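Local coordinates for protein lipid II:glycine glycyltransferase (Staphylococcus aureus, PDB 6SNR) that probably catalyses transfer of the first glycine of the pentaglycine interpeptide bridge from glycyl-tRNA(Gly) to the lysine side chain of membrane-bound lipid II during peptidoglycan synthesis, at residues A[161-164]-A[165-169]; A[310-314]-A[315-319]; A[240-243]-A[244-248]; A[342-346]-A[347-351]. One frame throughout, in Å; residues are numbered along the deposited sequence.

Interaction 1. Residues A[161-164]-A[165-169]; sequences NSFE and RRNRS
Glu164 sits at the N-cap of helix 165-177 and turns its carboxylate back onto the amides of Arg166 and Asn167, closing the sharp corner that follows helix 156-162. Its side chain bends at chi2 (59°), which folds the carboxylate over the first turn. Asn167 N donates to Glu164 OE1, though the modelled 2.5 Å is very short and its exact value doubtful; Arg166 N reaches Glu164 OE2 only weakly, at 3.2 Å. The first helical bond, Arg168 N to Glu164 O at 2.9 Å, follows. Packing is densest on the inner side, where Phe163 and Asn167 are buried. Their ring and amide planes stand 41° apart, with Phe163 CB 3.9 Å from Asn167 ND2. Trp377 meets the Phe163 ring edge-to-face, and Tyr338 and Met341 of helix 332-347 also touch this phenylalanine. On the outer side, by contrast, Arg165 and Arg166 extend into solvent. Arg168 instead doubles back at chi3, its CG 3.9 Å from Phe163 CB. One face of its guanidinium lies over Arg165 CA, and NH1 donates to the backbone oxygen Phe163 O at 2.8 Å, approaching nearly along the C=O axis but bent at the hydrogen (139°).

Interaction 2. Residues A[310-314]-A[315-319]; sequences MFAGS and KSYYL
Strands 310-312 and 315-319 run antiparallel, their axes 4.6 Å apart at 156°, with Met310 facing Tyr317 (Met310 N to Tyr317 O 2.8 Å) and Ala312 facing Lys315 (Ala312 N to Lys315 O 2.8 Å) in hydrogen-bonded pairs, and Phe311 facing Ser316 in a non-hydrogen-bonded pair between them.

On the face shared by Met310, Ala312, Lys315 and Tyr317, the tyrosine ring turns its edge to the neighbouring strand: CD1 lies beside the Met310 backbone, and CE1 is 4.1 Å from Ala312 CB. The thioether chain of Met310 bends at chi2 and chi3 and crosses Leu319 at about a right angle, bringing Met310 CG to 3.6 Å from Leu319 CG. This is a tight beta hairpin in the middle of a mixed sheet, reversed by a type II' turn from Ala312 to Lys315 in which Gly313 takes the positive phi; the bond closing the turn, Lys315 N to Ala312 O, stretches to 3.2 Å. Over the other face, Phe311 CE2 approaches Ser316 CB to 3.6 Å. Ser316 OG bonds to Thr351 O, and His347 meets the Phe311 ring with its own plane steeply inclined. The polar ends on the tyrosine's face reach past the hairpin: Lys315 NZ pairs with Asp110 and Gly21 O, and Tyr317 OH bonds to Asp22 and Leu23 N.

Interaction 3. Residues A[240-243]-A[244-248]; sequences AKVN and QELNE
Gln244, Glu245, Leu246 and Asn247 each donate a backbone N-H to the carbonyl four residues earlier, joining the two successive turns of helix 235-262. The shortest of these bonds is Leu246 N to Val242 O at 2.8 Å; Asn247 N to Asn243 O measures 3.0 Å. Among the side chains, Asn243 OD1 accepts from Lys288 NZ of helix 267-297, a polar tie to the other helix of the hairpin.

Lys241 and Glu245 leave the same flank of the helix in a common direction, but meet through the aliphatic stem, Lys241 CG being 3.6 Å from Glu245 OE2. The lysine leaves the backbone extended, then bends at chi3 (59°), and its NZ remains 5.0 Å from that oxygen, so no salt bridge forms. Val242 and Leu246 also run alongside each other, with Val242 CG1 4.1 Å from Leu246 CD1, and both rest on Asn284 across the hairpin. Leu246 CG further packs against its own acceptor, 3.4 Å from Val242 O. The two long helices form the coiled-coil arm characteristic of many FemABX enzymes. Within this part of it, Ala240, Gln244 and Asn247 lie on the exposed side. With the Lys241 and Glu245 charges apart, polar bonding between these two turns is mainly that of the backbone, while Val242, Leu246 and Asn243 carry side-chain contact to the partner helix.

Interaction 4. Residues A[342-346]-A[347-351]; sequences KYARE and HGATT
Ala349 and Gly348 bond back to Ala344 and Arg345, ending helix 332-347 in a Schellman motif. Among the backbone hydrogen bonds, Ala349 N to Ala344 O (3.1 Å) spans five residues, and Gly348 N to Arg345 O (3.0 Å) closes the loop inside it, its donor well above the carbonyl plane. His347 N keeps a regular helical bond to Tyr343 O. Gly348 carries the positive phi (112°) of the motif, a conformation that favours glycine.

Apolar contact is made chiefly by two alanines. Ala344 CB lies 4.3 Å from Ala349 CB, and both touch Phe311 and Ser316 of the adjoining hairpin, bringing the helix end down onto the sheet. The ring of Tyr343, its CG trans to the backbone N (chi1 177°), reaches toward the following turn, where CE1 comes obliquely to 4.4 Å from His347 CB; it also meets Phe229 edge-to-face.

Charged groups meet along the helix flank and beyond it. Glu346 OE2 accepts from Arg345 NE on its anti lone pair, at 2.9 Å, in a salt bridge, and the arginine's terminal nitrogens go on to Asp156 and Lys154 O; together these partners hold the guanidinium and limit its rotation.

A water completes the exit from the helix, donating to Arg345 O and to Ala349 O (2.7 Å). The same Ala349 O also receives the CA-H of Arg345, an almost straight contact with CA and O 3.5 Å apart.

How the interactions relate
From the N terminus the order is interaction 1, interaction 3, interaction 2, interaction 4. Each joins two segments that follow one another without a gap, so none encloses a long loop and none nests in or crosses another. Interaction 1 turns helix 156-162 into helix 165-177, and interaction 3 lies within the first helix of the coiled-coil arm, its centre about 30 Å from that of interaction 1. The chain returns along helix 267-297 to the sheet, where interaction 2 reverses it. Helix 332-347 then ends in interaction 4, which leads into strand 351-356. Interactions 2 and 4 touch: Ser314 O and Thr350 N, 2.8 Å apart, probably hydrogen-bond, fastening the hairpin turn to the strand's approach.

Interaction 1. Residues A[161-164]-A[165-169]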
loop_
_atom_site.group_PDB
_atom_site.type_symbol
_atom_site.label_atom_id
_atom_site.label_comp_id
_atom_site.label_asym_id
_atom_site.label_seq_id
_atom_site.Cartn_x
_atom_site.Cartn_y
_atom_site.Cartn_z
ATOM N N ASN A 161 -8.119 6.059 -16.263
ATOM C CA ASN A 161 -9.200 7.061 -16.339
ATOM C C ASN A 161 -9.710 7.577 -14.986
ATOM O O ASN A 161 -10.160 8.745 -14.850
ATOM C CB ASN A 161 -10.382 6.497 -17.175
ATOM C CG ASN A 161 -10.059 6.312 -18.659
ATOM O OD1 ASN A 161 -9.120 6.906 -19.197
ATOM N ND2 ASN A 161 -10.830 5.440 -19.318
ATOM N N SER A 162 -9.589 6.722 -13.935
ATOM C CA SER A 162 -10.036 7.087 -12.590
ATOM C C SER A 162 -9.149 8.098 -11.891
ATOM O O SER A 162 -9.583 8.761 -10.974
ATOM C CB SER A 162 -10.196 5.797 -11.717
ATOM O OG SER A 162 -8.941 5.288 -11.282
ATOM N N PHE A 163 -7.885 8.255 -12.318
ATOM C CA PHE A 163 -7.012 9.237 -11.702
ATOM C C PHE A 163 -7.390 10.695 -12.046
ATOM O O PHE A 163 -8.101 10.945 -13.057
ATOM C CB PHE A 163 -5.541 8.989 -12.072
ATOM C CG PHE A 163 -5.044 7.568 -11.844
ATOM C CD1 PHE A 163 -5.657 6.671 -10.951
ATOM C CD2 PHE A 163 -3.964 7.117 -12.577
ATOM C CE1 PHE A 163 -5.115 5.388 -10.777
ATOM C CE2 PHE A 163 -3.467 5.874 -12.460
ATOM C CZ PHE A 163 -4.032 4.988 -11.515
ATOM N N GLU A 164 -6.897 11.638 -11.270
ATOM C CA GLU A 164 -7.189 13.023 -11.533
ATOM C C GLU A 164 -6.436 13.398 -12.822
ATOM O O GLU A 164 -5.430 12.797 -13.184
ATOM C CB GLU A 164 -6.995 13.919 -10.311
ATOM C CG GLU A 164 -5.713 14.603 -10.022
ATOM C CD GLU A 164 -5.184 15.548 -11.081
ATOM O OE1 GLU A 164 -4.111 15.180 -11.455
ATOM O OE2 GLU A 164 -5.773 16.631 -11.544
ATOM N N ARG A 165 -6.983 14.379 -13.547
ATOM C CA ARG A 165 -6.557 14.621 -14.922
ATOM C C ARG A 165 -5.075 14.904 -15.140
ATOM O O ARG A 165 -4.475 14.271 -16.000
ATOM C CB ARG A 165 -7.418 15.762 -15.479
ATOM C CG ARG A 165 -7.238 16.011 -16.967
ATOM C CD ARG A 165 -8.278 17.010 -17.433
ATOM N NE ARG A 165 -8.249 17.128 -18.903
ATOM C CZ ARG A 165 -8.677 18.200 -19.563
ATOM N NH1 ARG A 165 -9.166 19.257 -18.918
ATOM N NH2 ARG A 165 -8.583 18.191 -20.914
ATOM N N ARG A 166 -4.485 15.813 -14.356
ATOM C CA ARG A 166 -3.045 16.107 -14.419
ATOM C C ARG A 166 -2.234 14.837 -14.126
ATOM O O ARG A 166 -1.258 14.511 -14.817
ATOM C CB ARG A 166 -2.642 17.248 -13.497
ATOM C CG ARG A 166 -3.185 18.647 -13.840
ATOM C CD ARG A 166 -2.303 19.709 -13.182
ATOM N NE ARG A 166 -2.598 21.078 -13.617
ATOM C CZ ARG A 166 -1.718 22.084 -13.660
ATOM N NH1 ARG A 166 -0.446 21.916 -13.307
ATOM N NH2 ARG A 166 -2.114 23.281 -14.071
ATOM N N ASN A 167 -2.665 14.074 -13.133
ATOM C CA ASN A 167 -1.925 12.840 -12.818
ATOM C C ASN A 167 -1.998 11.791 -13.921
ATOM O O ASN A 167 -1.030 11.060 -14.163
ATOM C CB ASN A 167 -2.470 12.237 -11.496
ATOM C CG ASN A 167 -1.575 11.175 -10.946
ATOM O OD1 ASN A 167 -0.363 11.333 -10.930
ATOM N ND2 ASN A 167 -2.176 10.079 -10.470
ATOM N N ARG A 168 -3.130 11.690 -14.626
ATOM C CA ARG A 168 -3.219 10.781 -15.762
ATOM C C ARG A 168 -2.142 11.123 -16.778
ATOM O O ARG A 168 -1.502 10.228 -17.361
ATOM C CB ARG A 168 -4.581 10.848 -16.480
ATOM C CG ARG A 168 -5.764 10.459 -15.630
ATOM C CD ARG A 168 -6.973 10.122 -16.457
ATOM N NE ARG A 168 -7.566 11.287 -17.135
ATOM C CZ ARG A 168 -8.487 12.122 -16.652
ATOM N NH1 ARG A 168 -9.035 11.981 -15.430
ATOM N NH2 ARG A 168 -8.933 13.124 -17.448
ATOM N N SER A 169 -1.964 12.427 -17.011
ATOM C CA SER A 169 -0.977 12.847 -17.985
ATOM C C SER A 169 0.443 12.448 -17.536
ATOM O O SER A 169 1.258 11.998 -18.352
ATOM C CB SER A 169 -1.056 14.352 -18.256
ATOM O OG SER A 169 0.126 14.763 -18.913
#

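Interaction 2. Residues A[310-314]-A[315-319]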
loop_
_atom_site.group_PDB
_atom_site.type_symbol
_atom_site.label_atom_id
_atom_site.label_comp_id
_atom_site.label_asym_id
_atom_site.label_seq_id
_atom_site.Cartn_x
_atom_site.Cartn_y
_atom_site.Cartn_z
ATOM N N MET A 310 1.523 -4.911 0.308
ATOM C CA MET A 310 1.025 -6.046 1.120
ATOM C C MET A 310 -0.317 -6.493 0.667
ATOM O O MET A 310 -1.041 -5.755 -0.006
ATOM C CB MET A 310 0.887 -5.620 2.606
ATOM C CG MET A 310 2.015 -4.831 3.175
ATOM S SD MET A 310 3.647 -5.524 2.934
ATOM C CE MET A 310 4.339 -4.308 1.903
ATOM N N PHE A 311 -0.751 -7.702 1.063
ATOM C CA PHE A 311 -2.053 -8.216 0.698
ATOM C C PHE A 311 -2.730 -8.937 1.864
ATOM O O PHE A 311 -2.046 -9.571 2.698
ATOM C CB PHE A 311 -1.983 -9.279 -0.390
ATOM C CG PHE A 311 -1.498 -8.743 -1.722
ATOM C CD1 PHE A 311 -0.153 -8.689 -2.023
ATOM C CD2 PHE A 311 -2.412 -8.295 -2.615
ATOM C CE1 PHE A 311 0.282 -8.175 -3.272
ATOM C CE2 PHE A 311 -2.010 -7.793 -3.840
ATOM C CZ PHE A 311 -0.667 -7.721 -4.163
ATOM N N ALA A 312 -4.036 -8.877 1.842
ATOM C CA ALA A 312 -4.909 -9.705 2.687
ATOM C C ALA A 312 -6.146 -10.035 1.912
ATOM O O ALA A 312 -7.143 -9.331 1.964
ATOM C CB ALA A 312 -5.228 -8.994 4.027
ATOM N N GLY A 313 -6.098 -11.105 1.095
ATOM C CA GLY A 313 -7.224 -11.414 0.266
ATOM C C GLY A 313 -7.428 -10.383 -0.820
ATOM O O GLY A 313 -6.452 -10.019 -1.516
ATOM N N SER A 314 -8.651 -9.921 -0.941
ATOM C CA SER A 314 -8.975 -8.915 -1.953
ATOM C C SER A 314 -8.469 -7.512 -1.588
ATOM O O SER A 314 -8.604 -6.570 -2.416
ATOM C CB SER A 314 -10.460 -8.904 -2.221
ATOM O OG SER A 314 -11.150 -8.290 -1.184
ATOM N N LYS A 315 -7.888 -7.330 -0.400
ATOM C CA LYS A 315 -7.315 -6.015 -0.020
ATOM C C LYS A 315 -5.821 -5.996 -0.298
ATOM O O LYS A 315 -5.091 -6.875 0.122
ATOM C CB LYS A 315 -7.561 -5.702 1.487
ATOM C CG LYS A 315 -9.023 -5.549 1.836
ATOM C CD LYS A 315 -9.245 -5.353 3.322
ATOM C CE LYS A 315 -10.737 -5.249 3.576
ATOM N NZ LYS A 315 -11.036 -4.963 4.995
ATOM N N SER A 316 -5.357 -4.951 -0.999
ATOM C CA SER A 316 -3.949 -4.691 -1.118
ATOM C C SER A 316 -3.614 -3.371 -0.463
ATOM O O SER A 316 -4.486 -2.496 -0.318
ATOM C CB SER A 316 -3.462 -4.708 -2.590
ATOM O OG SER A 316 -3.977 -3.605 -3.338
ATOM N N TYR A 317 -2.355 -3.227 -0.058
ATOM C CA TYR A 317 -1.889 -2.059 0.713
ATOM C C TYR A 317 -0.549 -1.549 0.233
ATOM O O TYR A 317 0.412 -2.301 0.183
ATOM C CB TYR A 317 -1.736 -2.383 2.211
ATOM C CG TYR A 317 -2.909 -3.100 2.871
ATOM C CD1 TYR A 317 -3.108 -4.466 2.674
ATOM C CD2 TYR A 317 -3.762 -2.441 3.746
ATOM C CE1 TYR A 317 -4.152 -5.101 3.274
ATOM C CE2 TYR A 317 -4.836 -3.080 4.344
ATOM C CZ TYR A 317 -4.994 -4.441 4.154
ATOM O OH TYR A 317 -6.019 -5.139 4.743
ATOM N N TYR A 318 -0.484 -0.252 -0.106
ATOM C CA TYR A 318 0.775 0.443 -0.327
ATOM C C TYR A 318 1.295 0.876 1.028
ATOM O O TYR A 318 0.813 1.832 1.616
ATOM C CB TYR A 318 0.494 1.671 -1.255
ATOM C CG TYR A 318 1.619 2.687 -1.286
ATOM C CD1 TYR A 318 2.842 2.366 -1.824
ATOM C CD2 TYR A 318 1.464 3.929 -0.751
ATOM C CE1 TYR A 318 3.888 3.278 -1.888
ATOM C CE2 TYR A 318 2.490 4.866 -0.816
ATOM C CZ TYR A 318 3.690 4.534 -1.399
ATOM O OH TYR A 318 4.766 5.436 -1.456
ATOM N N LEU A 319 2.249 0.127 1.556
ATOM C CA LEU A 319 2.679 0.263 2.951
ATOM C C LEU A 319 3.754 1.322 3.143
ATOM O O LEU A 319 3.650 2.135 4.035
ATOM C CB LEU A 319 3.173 -1.098 3.468
ATOM C CG LEU A 319 2.676 -1.733 4.780
ATOM C CD1 LEU A 319 3.803 -2.243 5.662
ATOM C CD2 LEU A 319 1.695 -0.894 5.583
#

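Interaction 3. Residues A[240-243]-A[244-248]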
loop_
_atom_site.group_PDB
_atom_site.type_symbol
_atom_site.label_atom_id
_atom_site.label_comp_id
_atom_site.label_asym_id
_atom_site.label_seq_id
_atom_site.Cartn_x
_atom_site.Cartn_y
_atom_site.Cartn_z
ATOM N N ALA A 240 19.550 0.639 -26.540
ATOM C CA ALA A 240 18.934 -0.264 -27.509
ATOM C C ALA A 240 17.645 0.277 -28.093
ATOM O O ALA A 240 17.402 0.134 -29.291
ATOM C CB ALA A 240 18.701 -1.636 -26.872
ATOM N N LYS A 241 16.797 0.880 -27.250
ATOM C CA LYS A 241 15.579 1.511 -27.701
ATOM C C LYS A 241 15.926 2.653 -28.696
ATOM O O LYS A 241 15.240 2.802 -29.683
ATOM C CB LYS A 241 14.790 2.057 -26.501
ATOM C CG LYS A 241 13.499 2.814 -26.787
ATOM C CD LYS A 241 12.736 3.204 -25.507
ATOM C CE LYS A 241 13.563 4.095 -24.563
ATOM N NZ LYS A 241 12.780 5.102 -23.781
ATOM N N VAL A 242 16.952 3.452 -28.391
ATOM C CA VAL A 242 17.310 4.584 -29.265
ATOM C C VAL A 242 17.795 4.052 -30.613
ATOM O O VAL A 242 17.396 4.556 -31.643
ATOM C CB VAL A 242 18.341 5.523 -28.605
ATOM C CG1 VAL A 242 18.871 6.558 -29.620
ATOM C CG2 VAL A 242 17.727 6.228 -27.414
ATOM N N ASN A 243 18.599 3.002 -30.599
ATOM C CA ASN A 243 19.101 2.402 -31.838
ATOM C C ASN A 243 17.960 1.926 -32.722
ATOM O O ASN A 243 17.985 2.090 -33.950
ATOM C CB ASN A 243 20.063 1.258 -31.534
ATOM C CG ASN A 243 21.399 1.740 -31.030
ATOM O OD1 ASN A 243 21.789 2.876 -31.298
ATOM N ND2 ASN A 243 22.108 0.897 -30.272
ATOM N N GLN A 244 16.947 1.327 -32.098
ATOM C CA GLN A 244 15.780 0.887 -32.843
ATOM C C GLN A 244 15.028 2.076 -33.426
ATOM O O GLN A 244 14.626 2.023 -34.575
ATOM C CB GLN A 244 14.847 -0.004 -31.980
ATOM C CG GLN A 244 13.500 -0.335 -32.627
ATOM C CD GLN A 244 13.580 -1.428 -33.683
ATOM O OE1 GLN A 244 13.796 -2.594 -33.361
ATOM N NE2 GLN A 244 13.384 -1.058 -34.948
ATOM N N GLU A 245 14.855 3.143 -32.647
ATOM C CA GLU A 245 14.184 4.367 -33.117
ATOM C C GLU A 245 14.963 4.955 -34.288
ATOM O O GLU A 245 14.352 5.374 -35.274
ATOM C CB GLU A 245 14.011 5.412 -31.994
ATOM C CG GLU A 245 12.922 5.057 -30.970
ATOM C CD GLU A 245 12.794 6.047 -29.807
ATOM O OE1 GLU A 245 13.181 7.224 -29.962
ATOM O OE2 GLU A 245 12.282 5.650 -28.721
ATOM N N LEU A 246 16.291 4.957 -34.200
ATOM C CA LEU A 246 17.120 5.458 -35.326
ATOM C C LEU A 246 16.885 4.634 -36.586
ATOM O O LEU A 246 16.767 5.175 -37.674
ATOM C CB LEU A 246 18.594 5.439 -34.981
ATOM C CG LEU A 246 19.018 6.472 -33.928
ATOM C CD1 LEU A 246 20.409 6.169 -33.398
ATOM C CD2 LEU A 246 18.906 7.889 -34.499
ATOM N N ASN A 247 16.793 3.320 -36.438
ATOM C CA ASN A 247 16.507 2.471 -37.604
ATOM C C ASN A 247 15.155 2.788 -38.194
ATOM O O ASN A 247 15.028 2.913 -39.415
ATOM C CB ASN A 247 16.628 0.983 -37.260
ATOM C CG ASN A 247 18.034 0.599 -36.833
ATOM O OD1 ASN A 247 19.010 1.251 -37.201
ATOM N ND2 ASN A 247 18.144 -0.473 -36.052
ATOM N N GLU A 248 14.144 2.957 -37.339
ATOM C CA GLU A 248 12.799 3.268 -37.812
ATOM C C GLU A 248 12.761 4.645 -38.514
ATOM O O GLU A 248 12.069 4.808 -39.515
ATOM C CB GLU A 248 11.792 3.203 -36.657
ATOM C CG GLU A 248 11.592 1.782 -36.129
ATOM C CD GLU A 248 10.758 1.690 -34.865
ATOM O OE1 GLU A 248 10.480 2.723 -34.211
ATOM O OE2 GLU A 248 10.418 0.548 -34.488
#

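Interaction 4. Residues A[342-346]-A[347-351]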
loop_
_atom_site.group_PDB
_atom_site.type_symbol
_atom_site.label_atom_id
_atom_site.label_comp_id
_atom_site.label_asym_id
_atom_site.label_seq_id
_atom_site.Cartn_x
_atom_site.Cartn_y
_atom_site.Cartn_z
ATOM N N LYS A 342 -1.766 -2.554 -11.009
ATOM C CA LYS A 342 -2.041 -3.628 -11.958
ATOM C C LYS A 342 -1.620 -5.000 -11.412
ATOM O O LYS A 342 -2.392 -5.951 -11.556
ATOM C CB LYS A 342 -1.401 -3.332 -13.335
ATOM C CG LYS A 342 -2.078 -2.165 -14.055
ATOM C CD LYS A 342 -1.444 -1.956 -15.441
ATOM C CE LYS A 342 0.081 -1.931 -15.375
ATOM N NZ LYS A 342 0.738 -1.645 -16.691
ATOM N N TYR A 343 -0.448 -5.089 -10.767
ATOM C CA TYR A 343 0.043 -6.314 -10.161
ATOM C C TYR A 343 -0.941 -6.769 -9.086
ATOM O O TYR A 343 -1.272 -7.954 -8.993
ATOM C CB TYR A 343 1.428 -6.121 -9.501
ATOM C CG TYR A 343 1.921 -7.364 -8.806
ATOM C CD1 TYR A 343 1.589 -7.645 -7.498
ATOM C CD2 TYR A 343 2.690 -8.295 -9.480
ATOM C CE1 TYR A 343 2.014 -8.800 -6.888
ATOM C CE2 TYR A 343 3.123 -9.453 -8.879
ATOM C CZ TYR A 343 2.814 -9.690 -7.557
ATOM O OH TYR A 343 3.225 -10.843 -6.926
ATOM N N ALA A 344 -1.394 -5.828 -8.293
ATOM C CA ALA A 344 -2.300 -6.145 -7.191
ATOM C C ALA A 344 -3.605 -6.731 -7.762
ATOM O O ALA A 344 -4.111 -7.756 -7.276
ATOM C CB ALA A 344 -2.585 -4.904 -6.334
ATOM N N ARG A 345 -4.168 -6.083 -8.788
ATOM C CA ARG A 345 -5.387 -6.564 -9.441
ATOM C C ARG A 345 -5.173 -7.999 -9.965
ATOM O O ARG A 345 -6.033 -8.894 -9.771
ATOM C CB ARG A 345 -5.750 -5.640 -10.628
ATOM C CG ARG A 345 -6.950 -6.123 -11.451
ATOM C CD ARG A 345 -7.114 -5.342 -12.771
ATOM N NE ARG A 345 -5.978 -5.632 -13.653
ATOM C CZ ARG A 345 -5.448 -4.775 -14.530
ATOM N NH1 ARG A 345 -5.957 -3.560 -14.711
ATOM N NH2 ARG A 345 -4.368 -5.141 -15.212
ATOM N N GLU A 346 -4.035 -8.234 -10.600
ATOM C CA GLU A 346 -3.751 -9.560 -11.173
ATOM C C GLU A 346 -3.596 -10.644 -10.094
ATOM O O GLU A 346 -3.845 -11.829 -10.365
ATOM C CB GLU A 346 -2.526 -9.477 -12.112
ATOM C CG GLU A 346 -2.814 -8.690 -13.400
ATOM C CD GLU A 346 -4.092 -9.127 -14.089
ATOM O OE1 GLU A 346 -4.146 -10.300 -14.523
ATOM O OE2 GLU A 346 -5.050 -8.320 -14.169
ATOM N N HIS A 347 -3.182 -10.242 -8.879
ATOM C CA HIS A 347 -3.048 -11.155 -7.738
ATOM C C HIS A 347 -4.398 -11.462 -7.077
ATOM O O HIS A 347 -4.475 -12.386 -6.255
ATOM C CB HIS A 347 -2.013 -10.559 -6.746
ATOM C CG HIS A 347 -1.513 -11.504 -5.686
ATOM N ND1 HIS A 347 -0.730 -12.607 -5.962
ATOM C CD2 HIS A 347 -1.667 -11.481 -4.337
ATOM C CE1 HIS A 347 -0.419 -13.221 -4.831
ATOM N NE2 HIS A 347 -0.971 -12.554 -3.832
ATOM N N GLY A 348 -5.456 -10.727 -7.415
ATOM C CA GLY A 348 -6.786 -10.946 -6.839
ATOM C C GLY A 348 -7.338 -9.880 -5.931
ATOM O O GLY A 348 -8.403 -10.049 -5.354
ATOM N N ALA A 349 -6.637 -8.752 -5.820
ATOM C CA ALA A 349 -7.111 -7.651 -5.025
ATOM C C ALA A 349 -8.086 -6.767 -5.790
ATOM O O ALA A 349 -7.939 -6.519 -7.004
ATOM C CB ALA A 349 -5.941 -6.844 -4.500
ATOM N N THR A 350 -9.064 -6.242 -5.110
ATOM C CA THR A 350 -10.020 -5.319 -5.721
ATOM C C THR A 350 -9.961 -3.908 -5.165
ATOM O O THR A 350 -10.626 -2.991 -5.719
ATOM C CB THR A 350 -11.468 -5.847 -5.596
ATOM O OG1 THR A 350 -11.784 -5.961 -4.206
ATOM C CG2 THR A 350 -11.604 -7.198 -6.284
ATOM N N THR A 351 -9.185 -3.699 -4.084
ATOM C CA THR A 351 -8.890 -2.379 -3.552
ATOM C C THR A 351 -7.397 -2.225 -3.293
ATOM O O THR A 351 -6.721 -3.184 -2.983
ATOM C CB THR A 351 -9.675 -2.033 -2.260
ATOM O OG1 THR A 351 -9.501 -3.075 -1.302
ATOM C CG2 THR A 351 -11.150 -1.883 -2.559
HETATM O O HOH W 1 -8.700 -8.262 -8.940
#